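Local coordinates for bacterioferritin comigratory protein (Xylella fastidiosa, PDB 3IXR), which probably reduces hydrogen peroxide and organic hydroperoxides through a reactive thiol, as a PrxQ-type peroxiredoxin of the AhpC/TSA family, at residues A[25-30]-A[151-156]; A[29-34]-A[118-123]; A[54-59]-A[145-150]; A[87-92]-A[111-116]. The protein carries 1 engineered substitution. All coordinates share one frame; numbering follows the deposited sequence.

Contact 1. Residues A[25-30]-A[151-156]; sequences DTLNHS and HRIVEA
T26 and R152 form a single beta bridge, their CA atoms 4.3 Å apart, and a backbone hydrogen bond flanks each end of the pair. I153 N donates to D25 O at 2.9 Å and 164°, while L27 N reaches H151 O at 2.9 Å and 170°. Both carbonyls also meet a CA-H: D25 O lies 3.2 Å from R152 CA. The packed side is the one carrying L27 and I153. Their side chains meet at about a right angle, L27 CD2 against I153 CD1 at 3.9 Å; both residues are buried, and M21 and I147 pack on them as well. The solvent side is looser. T26 holds OG1 beside its own backbone N (chi1 -60°), which brings the hydroxyl 3.3 Å from R152 CG, where the threonine side chain crosses the aliphatic part of the arginine at a slant. A water 3.1 Å from T26 OG1 also sits at the edge of the R152 guanidinium, in its plane, although its very short distance to NH1 makes that position doubtful. D25 turns its carboxylate elsewhere, to N22 N. The polar join is thus made by main-chain atoms and depends little on side-chain identity; the apolar L27-I153 pair adds the packing.

Contact 2. Residues A[29-34]-A[118-123]; sequences HSLLNH and AILCKA
H34 and I119 make a CH-pi contact: I119 CG2 stands over the centre of the imidazole, 3.5 Å from the ring centroid and 10° off the ring normal. A second branch of the isoleucine comes close as well, I119 CD1 lying beside the CE1 corner, 3.4 Å from H34 CE1, while CG2 is the methyl that covers the face. H34 reaches across because its CG is anti to the backbone N (chi1 171°), which swings the ring toward helix 119-123. Purely apolar contacts make up the neighbouring layer. L31 CD1 touches two side chains of that helix, 3.8 Å from L120 CD2 and 3.9 Å from A123 CB; L31 and L120 cross at about a right angle. In this peroxiredoxin chain, then, L31 of helix 29-33 packs on L120 and A123, and H34 just after that helix on I119; L120 continues inward to F58 and L46. No hydrogen bond passes between the two segments; those of N33, K122 and A123 stay within their own. N33 ND2 returns to H29 O at 3.0 Å and 161°, with the acceptor near the plane of the amide, a bond that ties the side chain back across its own turn. In the other helix K122 N and A123 N bond to A118 O and I119 O. Its first-turn amides L120 N and C121 N bond to the carboxylate of D115, which would probably suit the positive end of the helix dipole.

Contact 3. Residues A[54-59]-A[145-150]; sequences LVLYFY and FLIGPT
L54 O receives the shortest bond of the contact, from I147 N at 2.8 Å and a nearly straight 176°, and the CA-H of L146 approaches the same oxygen at 3.5 Å between L146 CA and L54 O. The return bond, L54 N to I147 O, completes one hydrogen-bonded antiparallel pair. L56 and F145 form the next, exchanging bonds in both directions. V55 and L146 make the non-hydrogen-bonded pair between them. These strands, 53-58 and 137-147, are neighbours in the central sheet of the thioredoxin-like fold of peroxiredoxins, and strand 86-92 borders 53-58 along its other edge. On the face of L54, L56, F145 and I147, I147 CD1 settles among leucines, 4.1 Å from both L54 CD2 and L56 CB. L54 lies side by side with I147, whereas L56 crosses it obliquely. Farther along, the F58 and F145 rings meet rim to rim with planes at 87° and centroids 5.8 Å apart; F58 CE1 comes to 3.6 Å from F145 CD1. F58 keeps its ring beside its own backbone N (chi1 -64°), which carries the rim back toward F145, and F124 meets both rings. The other face has V55 CG2 against L146 CD1 at 3.8 Å, and F81 of helix 65-82 packs on V55.

Contact 4. Residues A[87-92]-A[111-116]; sequences TVLGVS and PLVSDS
G90, which has no side chain, lets L112 lean directly over its backbone: L112 CD2 comes to 3.9 Å from G90 CA, on the sheet face where any CB of residue 90 would have to stand. The polar bonding around this spot is uneven. G90 O accepts from V113 N at 2.6 Å, so short that the exact value is doubtful, while G90 N reaches P111 O at a longer 3.3 Å. S92 N makes just a weak bond to V113 O, an oxygen that H99 NE2 also grips. D115 N then bonds to S92 O at 3.0 Å. Strands 86-92 and 112-114 run parallel, their short segments inclined by 33°, and helix 96-106 links them, making a beta-alpha-beta crossover in the sheet of a thioredoxin-like fold. Opposite L112, the face of V91 and V113 is apolar: the two valines lie side by side, pointing the same way, with V91 CG2 4.0 Å from V113 CB. L89 splits its two methyls, CD2 against P111 CB at 3.7 Å and CD1 toward V113 CG2. D115 stands at the centre of an inverse gamma turn just past the strand. Its CG is anti to the backbone N (chi1 -172°); CB rests 3.7 Å from V91 CG1, and its carboxylate turns to the start of helix 119-123.

Overall arrangement
Contacts 1, 3 and 4 reach one mixed sheet. Contact 3 is joined to contact 1 by V154 N to L146 O at 2.8 Å and to contact 4 by V91 N to Y57 O at 2.8 Å. Contacts 1 and 4 are farthest apart, about 17 Å between centres and about 10 Å between nearest atoms. Contact 2 shares helix 29-33 with contact 1, touches F58 of contact 3, and receives the D115 carboxylate of contact 4. Y59, at the end of segment 54-59, lies next to S67, the engineered serine, whose native cysteine is probably the peroxidatic residue; L112 of contact 4 packs on Y59, and these parts of contacts 3 and 4 therefore probably lie near the active site.

Contact 1. Residues A[25-30]-A[151-156]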
# COMPACT_ATOMS: atom_id res chain seq x y z
N ASP A 25 0.57 -14.89 -7.40
CA ASP A 25 0.56 -14.22 -8.72
C ASP A 25 1.83 -13.35 -8.89
O ASP A 25 2.42 -12.90 -7.94
CB ASP A 25 -0.60 -13.29 -8.90
CG ASP A 25 -1.90 -13.99 -8.91
OD1 ASP A 25 -1.97 -15.26 -9.11
OD2 ASP A 25 -2.96 -13.34 -8.83
N THR A 26 2.25 -13.14 -10.13
CA THR A 26 3.42 -12.30 -10.48
C THR A 26 2.90 -11.03 -11.13
O THR A 26 2.03 -11.09 -12.04
CB THR A 26 4.31 -13.02 -11.50
OG1 THR A 26 4.75 -14.25 -10.87
CG2 THR A 26 5.57 -12.21 -11.77
N LEU A 27 3.38 -9.88 -10.67
CA LEU A 27 3.00 -8.58 -11.34
C LEU A 27 3.56 -8.57 -12.78
O LEU A 27 4.77 -8.88 -12.98
CB LEU A 27 3.63 -7.42 -10.58
CG LEU A 27 3.37 -7.39 -9.04
CD1 LEU A 27 3.90 -6.06 -8.41
CD2 LEU A 27 1.88 -7.59 -8.74
N ASN A 28 2.70 -8.20 -13.72
CA ASN A 28 3.13 -8.24 -15.13
C ASN A 28 3.91 -7.03 -15.53
O ASN A 28 4.07 -6.07 -14.78
CB ASN A 28 1.94 -8.53 -16.07
CG ASN A 28 0.88 -7.46 -16.08
OD1 ASN A 28 -0.27 -7.79 -16.15
ND2 ASN A 28 1.24 -6.20 -16.02
N HIS A 29 4.49 -7.09 -16.74
CA HIS A 29 5.41 -6.07 -17.17
C HIS A 29 4.67 -4.73 -17.24
O HIS A 29 5.25 -3.74 -16.83
CB HIS A 29 5.97 -6.43 -18.59
CG HIS A 29 6.82 -5.34 -19.20
ND1 HIS A 29 6.36 -4.47 -20.18
CD2 HIS A 29 8.09 -4.96 -18.94
CE1 HIS A 29 7.32 -3.62 -20.50
NE2 HIS A 29 8.37 -3.90 -19.77
N SER A 30 3.41 -4.69 -17.72
CA SER A 30 2.68 -3.42 -17.84
C SER A 30 2.50 -2.74 -16.44
O SER A 30 2.85 -1.52 -16.20
CB SER A 30 1.34 -3.71 -18.50
OG SER A 30 0.38 -2.70 -18.25
N HIS A 151 8.71 -9.97 -7.41
CA HIS A 151 7.46 -9.40 -7.87
C HIS A 151 6.28 -10.31 -7.76
O HIS A 151 5.25 -10.19 -8.45
CB HIS A 151 7.58 -8.81 -9.31
CG HIS A 151 8.68 -7.83 -9.44
ND1 HIS A 151 9.75 -8.00 -10.30
CD2 HIS A 151 8.93 -6.69 -8.75
CE1 HIS A 151 10.59 -6.99 -10.16
NE2 HIS A 151 10.13 -6.19 -9.22
N ARG A 152 6.42 -11.33 -6.88
CA ARG A 152 5.24 -12.15 -6.60
C ARG A 152 4.50 -11.71 -5.35
O ARG A 152 5.14 -11.21 -4.43
CB ARG A 152 5.62 -13.65 -6.44
CG ARG A 152 6.06 -14.18 -7.83
CD ARG A 152 6.02 -15.68 -7.78
NE ARG A 152 7.10 -16.11 -6.91
CZ ARG A 152 8.36 -16.27 -7.33
NH1 ARG A 152 8.71 -15.97 -8.59
NH2 ARG A 152 9.28 -16.67 -6.46
N ILE A 153 3.21 -11.95 -5.36
CA ILE A 153 2.34 -11.63 -4.15
C ILE A 153 2.68 -12.75 -3.14
O ILE A 153 2.47 -13.94 -3.41
CB ILE A 153 0.86 -11.71 -4.48
CG1 ILE A 153 0.43 -10.68 -5.57
CG2 ILE A 153 0.07 -11.45 -3.21
CD1 ILE A 153 0.95 -9.20 -5.27
N VAL A 154 3.18 -12.38 -1.98
CA VAL A 154 3.55 -13.39 -0.92
C VAL A 154 2.45 -13.45 0.13
O VAL A 154 2.16 -14.51 0.64
CB VAL A 154 4.94 -13.09 -0.34
CG1 VAL A 154 5.35 -14.00 0.88
CG2 VAL A 154 5.96 -13.24 -1.45
N GLU A 155 1.87 -12.31 0.46
CA GLU A 155 0.72 -12.23 1.39
C GLU A 155 -0.25 -11.20 0.85
O GLU A 155 0.16 -10.21 0.17
CB GLU A 155 1.11 -11.87 2.85
CG GLU A 155 2.22 -12.71 3.44
CD GLU A 155 1.71 -14.11 3.86
OE1 GLU A 155 0.52 -14.33 3.81
OE2 GLU A 155 2.52 -15.00 4.14
N ALA A 156 -1.52 -11.40 1.12
CA ALA A 156 -2.58 -10.43 0.68
C ALA A 156 -3.63 -10.31 1.77
O ALA A 156 -4.31 -11.33 2.07
CB ALA A 156 -3.23 -10.84 -0.61
O HOH W 1 7.82 -14.92 -10.72

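Contact 2. Residues A[29-34]-A[118-123]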
# COMPACT_ATOMS: atom_id res chain seq x y z
N HIS A 29 4.49 -7.09 -16.74
CA HIS A 29 5.41 -6.07 -17.17
C HIS A 29 4.67 -4.73 -17.24
O HIS A 29 5.25 -3.74 -16.83
CB HIS A 29 5.97 -6.43 -18.59
CG HIS A 29 6.82 -5.34 -19.20
ND1 HIS A 29 6.36 -4.47 -20.18
CD2 HIS A 29 8.09 -4.96 -18.94
CE1 HIS A 29 7.32 -3.62 -20.50
NE2 HIS A 29 8.37 -3.90 -19.77
N SER A 30 3.41 -4.69 -17.72
CA SER A 30 2.68 -3.42 -17.84
C SER A 30 2.50 -2.74 -16.44
O SER A 30 2.85 -1.52 -16.20
CB SER A 30 1.34 -3.71 -18.50
OG SER A 30 0.38 -2.70 -18.25
N LEU A 31 2.04 -3.54 -15.49
CA LEU A 31 1.93 -3.04 -14.11
C LEU A 31 3.29 -2.66 -13.52
O LEU A 31 3.41 -1.64 -12.83
CB LEU A 31 1.28 -4.11 -13.23
CG LEU A 31 1.13 -3.72 -11.74
CD1 LEU A 31 0.34 -2.56 -11.71
CD2 LEU A 31 0.36 -4.87 -11.11
N LEU A 32 4.34 -3.48 -13.68
CA LEU A 32 5.66 -3.17 -13.12
C LEU A 32 6.27 -1.84 -13.64
O LEU A 32 7.07 -1.24 -12.98
CB LEU A 32 6.63 -4.33 -13.38
CG LEU A 32 6.50 -5.58 -12.48
CD1 LEU A 32 7.42 -6.64 -13.05
CD2 LEU A 32 6.91 -5.21 -11.08
N ASN A 33 5.84 -1.48 -14.86
CA ASN A 33 6.42 -0.24 -15.48
C ASN A 33 5.46 0.92 -15.51
O ASN A 33 5.75 2.00 -16.06
CB ASN A 33 6.96 -0.59 -16.87
CG ASN A 33 8.19 -1.41 -16.73
OD1 ASN A 33 9.27 -0.88 -16.45
ND2 ASN A 33 8.04 -2.72 -16.77
N HIS A 34 4.28 0.74 -14.95
CA HIS A 34 3.37 1.83 -14.77
C HIS A 34 3.93 2.98 -13.88
O HIS A 34 4.31 2.77 -12.74
CB HIS A 34 2.13 1.21 -14.11
CG HIS A 34 1.13 2.22 -13.62
ND1 HIS A 34 0.47 3.07 -14.47
CD2 HIS A 34 0.81 2.62 -12.36
CE1 HIS A 34 -0.32 3.88 -13.76
NE2 HIS A 34 -0.12 3.63 -12.48
N ALA A 118 -6.75 5.46 -10.68
CA ALA A 118 -7.23 4.16 -10.14
C ALA A 118 -6.55 2.93 -10.80
O ALA A 118 -7.09 1.83 -10.68
CB ALA A 118 -8.76 4.01 -10.10
N ILE A 119 -5.40 3.14 -11.42
CA ILE A 119 -4.72 2.00 -12.10
C ILE A 119 -4.21 0.98 -11.11
O ILE A 119 -4.46 -0.22 -11.31
CB ILE A 119 -3.59 2.50 -13.05
CG1 ILE A 119 -4.32 3.25 -14.19
CG2 ILE A 119 -2.60 1.27 -13.45
CD1 ILE A 119 -3.46 4.23 -14.97
N LEU A 120 -3.54 1.40 -10.01
CA LEU A 120 -3.08 0.35 -9.12
C LEU A 120 -4.28 -0.29 -8.42
O LEU A 120 -4.29 -1.49 -8.11
CB LEU A 120 -2.24 0.92 -7.96
CG LEU A 120 -0.85 1.14 -8.30
CD1 LEU A 120 -0.14 1.59 -7.03
CD2 LEU A 120 -0.13 -0.04 -8.96
N CYS A 121 -5.27 0.52 -8.06
CA CYS A 121 -6.45 0.05 -7.34
C CYS A 121 -7.18 -1.04 -8.15
O CYS A 121 -7.56 -2.04 -7.62
CB CYS A 121 -7.41 1.23 -7.05
SG CYS A 121 -6.90 2.25 -5.66
N LYS A 122 -7.35 -0.84 -9.46
CA LYS A 122 -8.01 -1.83 -10.26
C LYS A 122 -7.10 -3.06 -10.47
O LYS A 122 -7.58 -4.17 -10.44
CB LYS A 122 -8.28 -1.13 -11.62
CG LYS A 122 -9.51 -0.21 -11.45
CD LYS A 122 -9.93 0.39 -12.85
CE LYS A 122 -9.19 1.67 -13.25
NZ LYS A 122 -9.60 2.04 -14.69
N ALA A 123 -5.79 -2.83 -10.66
CA ALA A 123 -4.79 -3.90 -10.83
C ALA A 123 -4.82 -4.87 -9.66
O ALA A 123 -4.84 -6.06 -9.82
CB ALA A 123 -3.43 -3.38 -11.14

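Contact 3. Residues A[54-59]-A[145-150]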
# COMPACT_ATOMS: atom_id res chain seq x y z
N LEU A 54 8.31 -5.35 -0.75
CA LEU A 54 7.47 -4.15 -0.71
C LEU A 54 6.11 -4.43 -0.01
O LEU A 54 5.42 -5.40 -0.32
CB LEU A 54 7.18 -3.71 -2.17
CG LEU A 54 6.32 -2.44 -2.29
CD1 LEU A 54 6.98 -1.23 -1.53
CD2 LEU A 54 5.93 -2.19 -3.73
N VAL A 55 5.80 -3.58 0.96
CA VAL A 55 4.45 -3.58 1.54
C VAL A 55 3.67 -2.50 0.86
O VAL A 55 4.00 -1.32 1.02
CB VAL A 55 4.43 -3.27 3.05
CG1 VAL A 55 2.95 -3.30 3.58
CG2 VAL A 55 5.28 -4.45 3.84
N LEU A 56 2.68 -2.92 0.09
CA LEU A 56 1.86 -1.95 -0.66
C LEU A 56 0.46 -1.96 0.02
O LEU A 56 -0.29 -2.93 -0.02
CB LEU A 56 1.76 -2.43 -2.10
CG LEU A 56 1.08 -1.45 -3.04
CD1 LEU A 56 2.06 -0.25 -3.28
CD2 LEU A 56 0.88 -2.22 -4.36
N TYR A 57 0.21 -0.87 0.77
CA TYR A 57 -1.04 -0.83 1.57
C TYR A 57 -2.03 0.20 0.99
O TYR A 57 -1.63 1.39 0.78
CB TYR A 57 -0.75 -0.67 3.08
CG TYR A 57 -0.60 0.77 3.59
CD1 TYR A 57 0.68 1.31 3.78
CD2 TYR A 57 -1.77 1.51 4.00
CE1 TYR A 57 0.83 2.63 4.28
CE2 TYR A 57 -1.64 2.81 4.46
CZ TYR A 57 -0.33 3.33 4.67
OH TYR A 57 -0.04 4.64 5.14
N PHE A 58 -3.22 -0.29 0.70
CA PHE A 58 -4.30 0.60 0.18
C PHE A 58 -5.23 1.04 1.28
O PHE A 58 -5.66 0.20 2.11
CB PHE A 58 -5.15 -0.16 -0.86
CG PHE A 58 -4.37 -0.59 -2.11
CD1 PHE A 58 -3.48 -1.69 -2.16
CD2 PHE A 58 -4.55 0.17 -3.28
CE1 PHE A 58 -2.76 -2.05 -3.34
CE2 PHE A 58 -3.85 -0.22 -4.50
CZ PHE A 58 -2.92 -1.29 -4.51
N TYR A 59 -5.59 2.34 1.31
CA TYR A 59 -6.51 2.83 2.31
C TYR A 59 -7.51 3.72 1.60
O TYR A 59 -7.22 4.25 0.52
CB TYR A 59 -5.73 3.61 3.39
CG TYR A 59 -4.98 4.75 2.90
CD1 TYR A 59 -5.57 6.02 2.94
CD2 TYR A 59 -3.68 4.61 2.37
CE1 TYR A 59 -4.84 7.13 2.43
CE2 TYR A 59 -2.90 5.71 1.88
CZ TYR A 59 -3.53 6.94 1.89
OH TYR A 59 -2.79 7.97 1.42
N PHE A 145 -0.71 -5.73 0.46
CA PHE A 145 -0.03 -6.84 -0.23
C PHE A 145 1.43 -6.84 0.15
O PHE A 145 2.06 -5.79 0.19
CB PHE A 145 -0.22 -6.57 -1.72
CG PHE A 145 -1.64 -6.59 -2.10
CD1 PHE A 145 -2.40 -5.39 -2.06
CD2 PHE A 145 -2.24 -7.77 -2.54
CE1 PHE A 145 -3.79 -5.47 -2.37
CE2 PHE A 145 -3.58 -7.83 -2.93
CZ PHE A 145 -4.39 -6.74 -2.82
N LEU A 146 1.95 -8.04 0.44
CA LEU A 146 3.39 -8.12 0.67
C LEU A 146 3.92 -8.71 -0.60
O LEU A 146 3.52 -9.78 -1.01
CB LEU A 146 3.71 -9.06 1.86
CG LEU A 146 5.21 -9.23 2.10
CD1 LEU A 146 5.90 -7.94 2.61
CD2 LEU A 146 5.39 -10.36 3.17
N ILE A 147 4.71 -7.92 -1.30
CA ILE A 147 5.28 -8.31 -2.63
C ILE A 147 6.77 -8.67 -2.47
O ILE A 147 7.55 -7.88 -1.91
CB ILE A 147 5.11 -7.14 -3.61
CG1 ILE A 147 3.61 -6.75 -3.65
CG2 ILE A 147 5.72 -7.52 -4.99
CD1 ILE A 147 3.42 -5.39 -4.32
N GLY A 148 7.16 -9.85 -2.93
CA GLY A 148 8.56 -10.28 -2.75
C GLY A 148 9.52 -9.70 -3.80
O GLY A 148 9.14 -8.93 -4.71
N PRO A 149 10.79 -10.10 -3.70
CA PRO A 149 11.89 -9.44 -4.44
C PRO A 149 11.81 -9.78 -5.94
O PRO A 149 12.42 -9.07 -6.76
CB PRO A 149 13.15 -9.98 -3.74
CG PRO A 149 12.74 -11.23 -3.00
CD PRO A 149 11.25 -11.01 -2.65
N THR A 150 11.08 -10.83 -6.29
CA THR A 150 10.84 -11.17 -7.74
C THR A 150 9.39 -10.86 -8.18
O THR A 150 8.87 -11.39 -9.16
CB THR A 150 11.24 -12.63 -8.04
OG1 THR A 150 10.30 -13.50 -7.36
CG2 THR A 150 12.70 -12.84 -7.58

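Contact 4. Residues A[87-92]-A[111-116]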
# COMPACT_ATOMS: atom_id res chain seq x y z
N THR A 87 10.23 -2.17 2.41
CA THR A 87 9.83 -0.82 2.64
C THR A 87 8.30 -0.76 2.41
O THR A 87 7.67 -1.73 1.98
CB THR A 87 10.54 0.10 1.69
OG1 THR A 87 10.23 1.45 2.06
CG2 THR A 87 10.22 -0.20 0.22
N VAL A 88 7.75 0.41 2.68
CA VAL A 88 6.30 0.55 2.69
C VAL A 88 5.87 1.63 1.75
O VAL A 88 6.54 2.68 1.72
CB VAL A 88 5.82 0.98 4.10
CG1 VAL A 88 4.29 1.25 4.16
CG2 VAL A 88 6.25 -0.19 5.17
N LEU A 89 4.78 1.41 1.02
CA LEU A 89 4.16 2.47 0.22
C LEU A 89 2.68 2.41 0.50
O LEU A 89 2.03 1.35 0.36
CB LEU A 89 4.31 2.10 -1.28
CG LEU A 89 5.49 2.53 -2.09
CD1 LEU A 89 5.04 2.16 -3.56
CD2 LEU A 89 5.71 4.07 -1.99
N GLY A 90 2.07 3.57 0.87
CA GLY A 90 0.63 3.60 1.01
C GLY A 90 0.02 4.10 -0.33
O GLY A 90 0.71 4.80 -1.12
N VAL A 91 -1.22 3.78 -0.54
CA VAL A 91 -1.99 4.12 -1.78
C VAL A 91 -3.42 4.52 -1.54
O VAL A 91 -4.20 3.82 -0.84
CB VAL A 91 -2.03 2.89 -2.72
CG1 VAL A 91 -2.58 3.33 -4.13
CG2 VAL A 91 -0.65 2.23 -2.89
N SER A 92 -3.85 5.68 -2.12
CA SER A 92 -5.31 5.98 -2.28
C SER A 92 -5.42 6.77 -3.56
O SER A 92 -4.41 6.98 -4.15
CB SER A 92 -5.81 6.83 -1.11
OG SER A 92 -5.39 8.18 -1.22
N PRO A 111 6.54 7.12 1.43
CA PRO A 111 5.72 7.81 0.46
C PRO A 111 4.31 7.32 0.32
O PRO A 111 4.07 6.15 0.63
CB PRO A 111 6.46 7.47 -0.89
CG PRO A 111 7.78 6.95 -0.53
CD PRO A 111 7.52 6.22 0.77
N LEU A 112 3.41 8.12 -0.24
CA LEU A 112 2.03 7.75 -0.57
C LEU A 112 1.87 7.85 -2.10
O LEU A 112 2.19 8.94 -2.65
CB LEU A 112 0.95 8.67 0.07
CG LEU A 112 1.07 8.72 1.62
CD1 LEU A 112 0.10 9.79 2.24
CD2 LEU A 112 0.88 7.27 2.25
N VAL A 113 1.36 6.78 -2.74
CA VAL A 113 1.01 6.90 -4.15
C VAL A 113 -0.28 7.61 -4.37
O VAL A 113 -1.33 7.25 -3.75
CB VAL A 113 0.80 5.49 -4.71
CG1 VAL A 113 0.49 5.52 -6.26
CG2 VAL A 113 2.04 4.80 -4.48
N SER A 114 -0.28 8.64 -5.24
CA SER A 114 -1.54 9.25 -5.67
C SER A 114 -2.00 8.48 -6.88
O SER A 114 -1.45 8.70 -8.02
CB SER A 114 -1.25 10.71 -6.07
OG SER A 114 -2.40 11.29 -6.63
N ASP A 115 -2.94 7.57 -6.65
CA ASP A 115 -3.44 6.64 -7.70
C ASP A 115 -4.63 7.26 -8.35
O ASP A 115 -5.76 6.76 -8.29
CB ASP A 115 -3.67 5.23 -7.11
CG ASP A 115 -3.99 4.19 -8.15
OD1 ASP A 115 -4.92 3.40 -7.93
OD2 ASP A 115 -3.26 4.21 -9.15
N SER A 116 -4.45 8.45 -8.90
CA SER A 116 -5.64 9.24 -9.23
C SER A 116 -6.34 8.74 -10.49
O SER A 116 -7.45 9.21 -10.78
CB SER A 116 -5.30 10.69 -9.47
OG SER A 116 -4.21 10.80 -10.41